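Local coordinates for protein beta-fructofuranosidase, insoluble isoenzyme CWINV1 (Arabidopsis thaliana, PDB 2OXB) that hydrolyses sucrose and 1-kestose, and neokestose and levan less well, at terminal non-reducing beta-D-fructofuranoside residues, as a secreted cell wall invertase of glycosyl hydrolase family 32, at residues Q102-I107 and L129-A134; A140-D145 and G162-R167; P188-D193 and F260-T265. The protein carries 1 engineered substitution. One frame throughout, in Å; residues are numbered along the deposited sequence.

Contact 1. Residues Q102-I107 and L129-A134; sequences QQVQNI and LMAPDA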
loop_
_atom_site.group_PDB
_atom_site.type_symbol
_atom_site.label_atom_id
_atom_site.label_comp_id
_atom_site.label_asym_id
_atom_site.label_seq_id
_atom_site.Cartn_x
_atom_site.Cartn_y
_atom_site.Cartn_z
ATOM N N GLN A 102 -22.835 15.446 -7.567
ATOM C CA GLN A 102 -22.498 14.569 -8.688
ATOM C C GLN A 102 -21.007 14.676 -9.002
ATOM O O GLN A 102 -20.487 15.753 -9.296
ATOM C CB GLN A 102 -23.344 14.907 -9.927
ATOM C CG GLN A 102 -22.697 15.852 -10.929
ATOM C CD GLN A 102 -23.646 16.276 -12.048
ATOM O OE1 GLN A 102 -24.418 15.468 -12.565
ATOM N NE2 GLN A 102 -23.571 17.541 -12.435
ATOM N N GLN A 103 -20.324 13.542 -8.923
ATOM C CA GLN A 103 -18.888 13.477 -9.154
ATOM C C GLN A 103 -18.338 14.006 -10.462
ATOM O O GLN A 103 -18.341 13.313 -11.488
ATOM C CB GLN A 103 -18.410 12.051 -8.961
ATOM C CG GLN A 103 -18.444 11.641 -7.530
ATOM C CD GLN A 103 -18.596 10.171 -7.397
ATOM O OE1 GLN A 103 -18.018 9.412 -8.178
ATOM N NE2 GLN A 103 -19.366 9.737 -6.402
ATOM N N VAL A 104 -17.836 15.235 -10.397
ATOM C CA VAL A 104 -17.243 15.891 -11.549
ATOM C C VAL A 104 -15.725 15.911 -11.392
ATOM O O VAL A 104 -15.202 15.751 -10.293
ATOM C CB VAL A 104 -17.751 17.343 -11.694
ATOM C CG1 VAL A 104 -19.210 17.345 -12.082
ATOM C CG2 VAL A 104 -17.562 18.091 -10.387
ATOM N N GLN A 105 -15.034 16.099 -12.508
ATOM C CA GLN A 105 -13.583 16.149 -12.528
ATOM C C GLN A 105 -13.108 17.552 -12.788
ATOM O O GLN A 105 -13.510 18.175 -13.768
ATOM C CB GLN A 105 -13.032 15.233 -13.611
ATOM C CG GLN A 105 -13.447 13.817 -13.405
ATOM C CD GLN A 105 -13.095 13.333 -12.017
ATOM O OE1 GLN A 105 -13.721 12.411 -11.498
ATOM N NE2 GLN A 105 -12.079 13.947 -11.406
ATOM N N ASN A 106 -12.225 18.017 -11.908
ATOM C CA ASN A 106 -11.668 19.355 -11.972
ATOM C C ASN A 106 -10.163 19.336 -12.017
ATOM O O ASN A 106 -9.544 18.376 -11.562
ATOM C CB ASN A 106 -12.118 20.132 -10.747
ATOM C CG ASN A 106 -13.605 20.073 -10.570
ATOM O OD1 ASN A 106 -14.352 20.481 -11.455
ATOM N ND2 ASN A 106 -14.052 19.550 -9.435
ATOM N N ILE A 107 -9.582 20.411 -12.545
ATOM C CA ILE A 107 -8.132 20.549 -12.641
ATOM C C ILE A 107 -7.668 21.735 -11.786
ATOM O O ILE A 107 -8.416 22.696 -11.588
ATOM C CB ILE A 107 -7.690 20.756 -14.118
ATOM C CG1 ILE A 107 -6.168 20.643 -14.241
ATOM C CG2 ILE A 107 -8.134 22.114 -14.617
ATOM C CD1 ILE A 107 -5.642 20.752 -15.679
ATOM N N LEU A 129 -13.753 19.679 -16.054
ATOM C CA LEU A 129 -13.308 19.316 -17.405
ATOM C C LEU A 129 -14.047 18.067 -17.889
ATOM O O LEU A 129 -14.224 17.844 -19.095
ATOM C CB LEU A 129 -11.793 19.048 -17.424
ATOM C CG LEU A 129 -10.809 20.219 -17.578
ATOM C CD1 LEU A 129 -11.324 21.437 -16.848
ATOM C CD2 LEU A 129 -9.437 19.820 -17.060
ATOM N N MET A 130 -14.475 17.252 -16.936
ATOM C CA MET A 130 -15.189 16.031 -17.259
ATOM C C MET A 130 -16.329 15.832 -16.281
ATOM O O MET A 130 -16.155 15.958 -15.076
ATOM C CB MET A 130 -14.225 14.848 -17.210
ATOM C CG MET A 130 -13.117 14.953 -18.235
ATOM S SD MET A 130 -11.724 13.902 -17.836
ATOM C CE MET A 130 -10.461 15.130 -17.475
ATOM N N ALA A 131 -17.503 15.525 -16.802
ATOM C CA ALA A 131 -18.637 15.327 -15.932
ATOM C C ALA A 131 -19.647 14.363 -16.522
ATOM O O ALA A 131 -19.811 14.279 -17.739
ATOM C CB ALA A 131 -19.298 16.663 -15.656
ATOM N N PRO A 132 -20.330 13.605 -15.660
ATOM C CA PRO A 132 -21.332 12.656 -16.138
ATOM C C PRO A 132 -22.553 13.444 -16.592
ATOM O O PRO A 132 -23.022 14.320 -15.871
ATOM C CB PRO A 132 -21.591 11.792 -14.908
ATOM C CG PRO A 132 -21.413 12.757 -13.785
ATOM C CD PRO A 132 -20.179 13.526 -14.198
ATOM N N ASP A 133 -23.049 13.151 -17.791
ATOM C CA ASP A 133 -24.210 13.857 -18.328
ATOM C C ASP A 133 -25.201 12.919 -19.016
ATOM O O ASP A 133 -25.171 11.709 -18.794
ATOM C CB ASP A 133 -23.761 14.932 -19.318
ATOM C CG ASP A 133 -22.886 14.375 -20.413
ATOM O OD1 ASP A 133 -23.052 13.176 -20.727
ATOM O OD2 ASP A 133 -22.048 15.126 -20.966
ATOM N N ALA A 134 -26.074 13.481 -19.851
ATOM C CA ALA A 134 -27.083 12.692 -20.559
ATOM C C ALA A 134 -26.519 11.889 -21.722
ATOM O O ALA A 134 -27.035 10.819 -22.050
ATOM C CB ALA A 134 -28.201 13.595 -21.053
#
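Ile-107 lays its CB and CG2 against one methyl of Leu-129. CD2 of Leu-129 is 3.5 Å from Ile-107 CB and 3.6 Å from Ile-107 CG2, and the two side chains cross obliquely. The CB of Leu-129 does not point at the strand. With CG beside its own backbone N (chi1 -84°), the branch swings back so that CD2 meets Ile-107. Next along the strand, Gln-105 and Met-130 meet through their CB atoms, 3.8 Å apart. CG of Gln-105 also lies over Met-130 CB, and beyond CG the chain bends away at chi2. At the other end of the contact, Val-104 CG1 rests on Ala-131 CB at 3.6 Å. The ring of Pro-132 ends the pairing: its CD lies 3.3 Å from Gln-103 O, and a proline has no N-H to offer that carbonyl. The side chain of Gln-103 leads away and reaches the backbone N of Phe-143. Leu-129 and Met-130 also touch Trp-182 of strand 182-192.

The backbones run nearly antiparallel. Gln-105 N donates to Met-130 O at 2.8 Å (N-H...O 162°). Gln-105 O takes two donors from consecutive residues, Leu-129 N at 2.7 Å and Met-130 N in a weak bond at 3.4 Å. Strand 103-110 belongs to an antiparallel sheet of the five-bladed beta-propeller known for this family. Two residues of the loop thus face one residue of the strand, which is a classic beta bulge.

Contact 2. Residues A140-D145 and G162-R167; sequences ASSFRD and GSKIHR. With FRU (beta-D-fructofuranose), chain B; NAG (2-acetamido-2-deoxy-beta-D-glucopyranose), chain E.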
loop_
_atom_site.group_PDB
_atom_site.type_symbol
_atom_site.label_atom_id
_atom_site.label_comp_id
_atom_site.label_asym_id
_atom_site.label_seq_id
_atom_site.Cartn_x
_atom_site.Cartn_y
_atom_site.Cartn_z
ATOM N N ALA A 140 -23.644 9.357 -11.812
ATOM C CA ALA A 140 -22.970 10.576 -11.374
ATOM C C ALA A 140 -22.390 10.401 -9.973
ATOM O O ALA A 140 -21.560 11.198 -9.537
ATOM C CB ALA A 140 -23.945 11.750 -11.396
ATOM N N SER A 141 -22.838 9.360 -9.272
ATOM C CA SER A 141 -22.365 9.077 -7.922
ATOM C C SER A 141 -21.298 7.994 -7.950
ATOM O O SER A 141 -20.980 7.397 -6.926
ATOM C CB SER A 141 -23.524 8.625 -7.036
ATOM O OG SER A 141 -24.478 9.654 -6.906
ATOM N N SER A 142 -20.758 7.740 -9.136
ATOM C CA SER A 142 -19.721 6.741 -9.302
ATOM C C SER A 142 -18.811 7.079 -10.475
ATOM O O SER A 142 -18.683 6.295 -11.413
ATOM C CB SER A 142 -20.343 5.355 -9.492
ATOM O OG SER A 142 -20.105 4.545 -8.341
ATOM N N PHE A 143 -18.175 8.251 -10.400
ATOM C CA PHE A 143 -17.262 8.755 -11.438
ATOM C C PHE A 143 -16.173 9.634 -10.802
ATOM O O PHE A 143 -16.141 10.856 -10.995
ATOM C CB PHE A 143 -18.046 9.577 -12.472
ATOM C CG PHE A 143 -17.196 10.162 -13.568
ATOM C CD1 PHE A 143 -16.374 9.348 -14.343
ATOM C CD2 PHE A 143 -17.256 11.513 -13.857
ATOM C CE1 PHE A 143 -15.625 9.877 -15.401
ATOM C CE2 PHE A 143 -16.514 12.054 -14.911
ATOM C CZ PHE A 143 -15.699 11.232 -15.682
ATOM N N ARG A 144 -15.274 9.000 -10.059
ATOM C CA ARG A 144 -14.226 9.735 -9.382
ATOM C C ARG A 144 -12.875 9.032 -9.393
ATOM O O ARG A 144 -12.723 7.939 -9.950
ATOM C CB ARG A 144 -14.646 10.011 -7.924
ATOM C CG ARG A 144 -14.106 9.026 -6.877
ATOM C CD ARG A 144 -14.898 7.734 -6.759
ATOM N NE ARG A 144 -16.176 7.914 -6.078
ATOM C CZ ARG A 144 -17.035 6.934 -5.844
ATOM N NH1 ARG A 144 -16.749 5.710 -6.237
ATOM N NH2 ARG A 144 -18.176 7.179 -5.225
ATOM N N ASP A 145 -11.899 9.694 -8.774
ATOM C CA ASP A 145 -10.547 9.185 -8.638
ATOM C C ASP A 145 -9.737 9.100 -9.910
ATOM O O ASP A 145 -9.332 8.022 -10.332
ATOM C CB ASP A 145 -10.595 7.833 -7.957
ATOM C CG ASP A 145 -11.292 7.904 -6.633
ATOM O OD1 ASP A 145 -11.402 9.025 -6.103
ATOM O OD2 ASP A 145 -11.723 6.853 -6.123
ATOM N N GLY A 162 -12.428 6.063 -12.303
ATOM C CA GLY A 162 -13.085 4.879 -11.799
ATOM C C GLY A 162 -14.593 4.982 -11.770
ATOM O O GLY A 162 -15.152 5.886 -11.143
ATOM N N SER A 163 -15.260 4.065 -12.464
ATOM C CA SER A 163 -16.720 4.045 -12.466
ATOM C C SER A 163 -17.288 2.643 -12.265
ATOM O O SER A 163 -16.627 1.756 -11.721
ATOM C CB SER A 163 -17.279 4.655 -13.759
ATOM O OG SER A 163 -17.221 6.071 -13.713
ATOM N N LYS A 164 -18.527 2.464 -12.700
ATOM C CA LYS A 164 -19.217 1.192 -12.586
ATOM C C LYS A 164 -20.554 1.308 -13.314
ATOM O O LYS A 164 -21.241 2.331 -13.228
ATOM C CB LYS A 164 -19.457 0.850 -11.109
ATOM C CG LYS A 164 -20.166 1.963 -10.332
ATOM C CD LYS A 164 -20.311 1.667 -8.832
ATOM C CE LYS A 164 -21.365 0.599 -8.526
ATOM N NZ LYS A 164 -22.753 1.004 -8.909
ATOM N N ILE A 165 -20.900 0.254 -14.042
ATOM C CA ILE A 165 -22.153 0.177 -14.774
ATOM C C ILE A 165 -22.822 -1.121 -14.344
ATOM O O ILE A 165 -22.413 -2.205 -14.769
ATOM C CB ILE A 165 -21.916 0.123 -16.292
ATOM C CG1 ILE A 165 -21.096 1.332 -16.744
ATOM C CG2 ILE A 165 -23.250 0.073 -17.025
ATOM C CD1 ILE A 165 -21.747 2.657 -16.427
ATOM N N HIS A 166 -23.829 -1.012 -13.484
ATOM C CA HIS A 166 -24.564 -2.186 -12.997
ATOM C C HIS A 166 -23.606 -3.314 -12.557
ATOM O O HIS A 166 -23.592 -4.408 -13.130
ATOM C CB HIS A 166 -25.522 -2.696 -14.095
ATOM C CG HIS A 166 -26.600 -1.720 -14.475
ATOM N ND1 HIS A 166 -27.585 -1.311 -13.600
ATOM C CD2 HIS A 166 -26.861 -1.092 -15.649
ATOM C CE1 HIS A 166 -28.405 -0.475 -14.217
ATOM N NE2 HIS A 166 -27.989 -0.325 -15.461
ATOM N N ARG A 167 -22.809 -3.042 -11.532
ATOM C CA ARG A 167 -21.840 -4.012 -11.024
ATOM C C ARG A 167 -20.639 -4.227 -11.933
ATOM O O ARG A 167 -19.674 -4.902 -11.556
ATOM C CB ARG A 167 -22.527 -5.352 -10.709
ATOM C CG ARG A 167 -23.250 -5.291 -9.379
ATOM C CD ARG A 167 -24.337 -6.321 -9.227
ATOM N NE ARG A 167 -25.135 -6.045 -8.033
ATOM C CZ ARG A 167 -25.922 -4.980 -7.873
ATOM N NH1 ARG A 167 -26.038 -4.068 -8.833
ATOM N NH2 ARG A 167 -26.600 -4.824 -6.745
HETATM C C1 FRU B . -11.502 5.649 -0.964
HETATM C C2 FRU B . -12.589 6.691 -1.255
HETATM C C3 FRU B . -12.426 7.287 -2.667
HETATM C C4 FRU B . -12.925 8.696 -2.518
HETATM C C5 FRU B . -12.547 9.000 -1.069
HETATM C C6 FRU B . -13.610 9.760 -0.302
HETATM O O1 FRU B . -11.631 4.515 -1.803
HETATM O O2 FRU B . -14.000 6.305 -1.068
HETATM O O3 FRU B . -13.170 6.597 -3.667
HETATM O O4 FRU B . -12.278 9.592 -3.428
HETATM O O5 FRU B . -12.348 7.767 -0.393
HETATM O O6 FRU B . -13.655 11.084 -0.804
HETATM C C1 NAG E . -25.899 4.373 -9.166
HETATM C C2 NAG E . -25.695 4.096 -7.665
HETATM C C3 NAG E . -27.043 4.054 -6.916
HETATM C C4 NAG E . -27.858 5.310 -7.226
HETATM C C5 NAG E . -27.990 5.460 -8.743
HETATM C C6 NAG E . -28.750 6.699 -9.138
HETATM C C7 NAG E . -23.889 2.786 -6.763
HETATM C C8 NAG E . -24.028 2.428 -5.289
HETATM N N2 NAG E . -25.004 2.833 -7.480
HETATM O O3 NAG E . -26.821 3.946 -5.513
HETATM O O4 NAG E . -29.141 5.216 -6.633
HETATM O O5 NAG E . -26.686 5.559 -9.351
HETATM O O6 NAG E . -27.858 7.763 -9.403
HETATM O O7 NAG E . -22.785 3.023 -7.244
#
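This is a short antiparallel backbone pairing, largely buried, between the loop 140-145 and the edge strand 157-165 of a propeller sheet, beside the substrate pocket. Arg-144 and Gly-162 form the hydrogen-bonded pair. Gly-162 N donates to Arg-144 O at 3.0 Å, tilted 23° from the carbonyl plane. The return bond, from Arg-144 N to Gly-162 O, is longer and less certain.

Ser-163 fastens the loop one step further on. Its OG donates to Ser-142 O at 2.7 Å, in the carbonyl plane and on a lone pair. Its chi1 of -78° sets OG anti to the carbonyl carbon and also brings it to the edge of the Phe-143 ring, 3.4 Å from CD1.

Lys-164 runs its aliphatic part alongside Ser-142, with CG 3.5 Å from Ser-142 CB. Bends at chi3 and chi4 then turn NZ onto O7 of the N-acetylglucosamine next to Asn-139, at 2.6 Å. With alanine in place of Lys-164, the acetamide oxygen is likely to lose its lysine donor and the flank of Ser-142 its aliphatic cover.

Beyond the pairing, Asp-145 grips the fructose with both carboxylate oxygens: FRU O4 donates to OD1 and FRU O3 to OD2, each at 2.9 Å. Cys-200 N also binds OD2, a second-shell grip on that oxygen. Arg-144 touches the glucose. The bond from Gly-162 N to Arg-144 O and the Ser-163 hydroxyl bond probably help to hold the loop from which Arg-144 and Asp-145 of the Arg-Asp-Pro motif, familiar in this family, reach the sugar.

Contact 3. Residues P188-D193 and F260-T265; sequences PLHYDD and FKMDGT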
loop_
_atom_site.group_PDB
_atom_site.type_symbol
_atom_site.label_atom_id
_atom_site.label_comp_id
_atom_site.label_asym_id
_atom_site.label_seq_id
_atom_site.Cartn_x
_atom_site.Cartn_y
_atom_site.Cartn_z
ATOM N N PRO A 188 -13.549 1.728 -22.174
ATOM C CA PRO A 188 -12.679 1.763 -20.990
ATOM C C PRO A 188 -11.358 1.056 -21.243
ATOM O O PRO A 188 -11.303 0.086 -21.989
ATOM C CB PRO A 188 -13.515 1.045 -19.939
ATOM C CG PRO A 188 -14.247 0.025 -20.760
ATOM C CD PRO A 188 -14.704 0.839 -21.944
ATOM N N LEU A 189 -10.291 1.529 -20.619
ATOM C CA LEU A 189 -9.012 0.880 -20.822
ATOM C C LEU A 189 -9.220 -0.607 -20.582
ATOM O O LEU A 189 -8.689 -1.449 -21.309
ATOM C CB LEU A 189 -7.977 1.416 -19.843
ATOM C CG LEU A 189 -6.593 0.815 -20.048
ATOM C CD1 LEU A 189 -5.728 1.744 -20.894
ATOM C CD2 LEU A 189 -5.968 0.588 -18.706
ATOM N N HIS A 190 -9.999 -0.914 -19.547
ATOM C CA HIS A 190 -10.322 -2.294 -19.189
ATOM C C HIS A 190 -11.589 -2.300 -18.337
ATOM O O HIS A 190 -12.229 -1.267 -18.173
ATOM C CB HIS A 190 -9.170 -2.946 -18.411
ATOM C CG HIS A 190 -9.285 -4.437 -18.309
ATOM N ND1 HIS A 190 -9.164 -5.270 -19.403
ATOM C CD2 HIS A 190 -9.587 -5.236 -17.260
ATOM C CE1 HIS A 190 -9.396 -6.516 -19.030
ATOM N NE2 HIS A 190 -9.656 -6.523 -17.737
ATOM N N TYR A 191 -11.946 -3.465 -17.806
ATOM C CA TYR A 191 -13.131 -3.614 -16.970
ATOM C C TYR A 191 -13.206 -5.074 -16.530
ATOM O O TYR A 191 -12.511 -5.928 -17.075
ATOM C CB TYR A 191 -14.396 -3.245 -17.762
ATOM C CG TYR A 191 -14.758 -4.238 -18.855
ATOM C CD1 TYR A 191 -15.486 -5.397 -18.565
ATOM C CD2 TYR A 191 -14.314 -4.054 -20.167
ATOM C CE1 TYR A 191 -15.754 -6.348 -19.553
ATOM C CE2 TYR A 191 -14.578 -4.999 -21.156
ATOM C CZ TYR A 191 -15.295 -6.141 -20.842
ATOM O OH TYR A 191 -15.537 -7.080 -21.817
ATOM N N ASP A 192 -14.052 -5.353 -15.548
ATOM C CA ASP A 192 -14.231 -6.708 -15.043
ATOM C C ASP A 192 -15.666 -6.852 -14.515
ATOM O O ASP A 192 -16.167 -5.955 -13.841
ATOM C CB ASP A 192 -13.214 -6.994 -13.922
ATOM C CG ASP A 192 -11.823 -7.358 -14.451
ATOM O OD1 ASP A 192 -11.169 -6.519 -15.093
ATOM O OD2 ASP A 192 -11.386 -8.500 -14.213
ATOM N N ASP A 193 -16.332 -7.958 -14.842
ATOM C CA ASP A 193 -17.707 -8.185 -14.378
ATOM C C ASP A 193 -17.719 -8.919 -13.046
ATOM O O ASP A 193 -16.895 -9.799 -12.807
ATOM C CB ASP A 193 -18.513 -8.983 -15.419
ATOM C CG ASP A 193 -19.493 -8.113 -16.198
ATOM O OD1 ASP A 193 -19.703 -8.383 -17.400
ATOM O OD2 ASP A 193 -20.052 -7.165 -15.608
ATOM N N PHE A 260 -5.511 -13.446 -16.705
ATOM C CA PHE A 260 -5.528 -12.794 -15.401
ATOM C C PHE A 260 -6.460 -11.575 -15.361
ATOM O O PHE A 260 -6.139 -10.513 -15.908
ATOM C CB PHE A 260 -4.106 -12.392 -14.975
ATOM C CG PHE A 260 -3.367 -13.469 -14.208
ATOM C CD1 PHE A 260 -3.875 -13.966 -13.007
ATOM C CD2 PHE A 260 -2.163 -13.988 -14.684
ATOM C CE1 PHE A 260 -3.194 -14.962 -12.290
ATOM C CE2 PHE A 260 -1.476 -14.985 -13.971
ATOM C CZ PHE A 260 -1.995 -15.472 -12.774
ATOM N N LYS A 261 -7.615 -11.746 -14.714
ATOM C CA LYS A 261 -8.609 -10.677 -14.565
ATOM C C LYS A 261 -8.212 -9.773 -13.399
ATOM O O LYS A 261 -7.230 -10.039 -12.708
ATOM C CB LYS A 261 -10.001 -11.268 -14.295
ATOM C CG LYS A 261 -10.597 -12.066 -15.445
ATOM C CD LYS A 261 -11.054 -11.177 -16.604
ATOM C CE LYS A 261 -12.376 -10.476 -16.309
ATOM N NZ LYS A 261 -12.875 -9.711 -17.488
ATOM N N MET A 262 -8.972 -8.708 -13.173
ATOM C CA MET A 262 -8.660 -7.801 -12.077
ATOM C C MET A 262 -9.273 -8.221 -10.731
ATOM O O MET A 262 -9.037 -7.577 -9.708
ATOM C CB MET A 262 -9.090 -6.381 -12.443
ATOM C CG MET A 262 -8.286 -5.794 -13.592
ATOM S SD MET A 262 -7.937 -4.040 -13.322
ATOM C CE MET A 262 -7.181 -4.119 -11.664
ATOM N N ASP A 263 -10.042 -9.309 -10.742
ATOM C CA ASP A 263 -10.683 -9.847 -9.541
ATOM C C ASP A 263 -11.006 -11.328 -9.712
ATOM O O ASP A 263 -11.749 -11.711 -10.618
ATOM C CB ASP A 263 -11.973 -9.088 -9.231
ATOM C CG ASP A 263 -12.795 -8.810 -10.471
ATOM O OD1 ASP A 263 -12.404 -7.901 -11.238
ATOM O OD2 ASP A 263 -13.820 -9.502 -10.682
ATOM N N GLY A 264 -10.454 -12.155 -8.830
ATOM C CA GLY A 264 -10.682 -13.590 -8.903
ATOM C C GLY A 264 -9.368 -14.302 -8.680
ATOM O O GLY A 264 -9.298 -15.347 -8.028
ATOM N N THR A 265 -8.310 -13.725 -9.235
ATOM C CA THR A 265 -6.974 -14.277 -9.082
ATOM C C THR A 265 -5.965 -13.128 -9.116
ATOM O O THR A 265 -4.763 -13.343 -9.285
ATOM C CB THR A 265 -6.654 -15.323 -10.196
ATOM O OG1 THR A 265 -7.004 -14.794 -11.484
ATOM C CG2 THR A 265 -7.428 -16.606 -9.955
HETATM O O HOH W 1 -8.070 -7.777 -15.945
#
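Asp-192 OD2 accepts the backbone N-H of Met-262 at 2.6 Å. The bond is fairly straight (N-H...O 157°), but the donor comes from above the carboxylate, 43° out of its plane. Lys-261 folds back over the same oxygen through bends at chi2 and chi3. Its NZ stays 3.8 Å from Asp-192 OD2, a long salt bridge. The other oxygen, Asp-192 OD1, receives a weak bond from a water, which also donates weakly to Phe-260 O.

The contact joins two neighbouring sheets of the beta-propeller. Asp-192 lies on strand 182-192, an outer strand of one sheet. The loop follows strand 253-256 of the next. Trp-198 touches His-190, Asp-192 and Met-262 in this seam. Met-262 also touches Leu-230 and Ile-232 of strand 226-234.

Asp-263 comes alongside Asp-192 in the opposite direction, their carboxylate planes 65° apart. Its OD1 lies 3.2 Å from Asp-192 OD2, and both are acceptors. Asp-263 OD1 has a weak hydrogen bond with Ser-195 OG. His-190 contributes carbon: its CD2 lies 3.9 Å from Met-262 CG. Its ND1 is hydrogen-bonded to Lys-253 NZ of strand 253-256 and, weakly, to Phe-254 O. Asp-193 turns from the loop and forms a salt bridge with Arg-168.

How the contacts relate
From the N terminus the three contacts follow in series, and none nests in or crosses another. Contact 1 closes the excursion through the end of strand 103-110 and strand 121-123. Contact 2 closes the short loop that leads into strand 157-165. Contact 3 spans the longest stretch, 66 residues and 31 of them in strands, and ties one propeller sheet to the next. Contacts 1 and 2 touch, through a probable bond between Gln-103 N and Ala-140 O. Contacts 2 and 3 do not touch, but they use the two outer strands of one sheet, 157-165 and 182-192. All three lie in the family 32 N-terminal region.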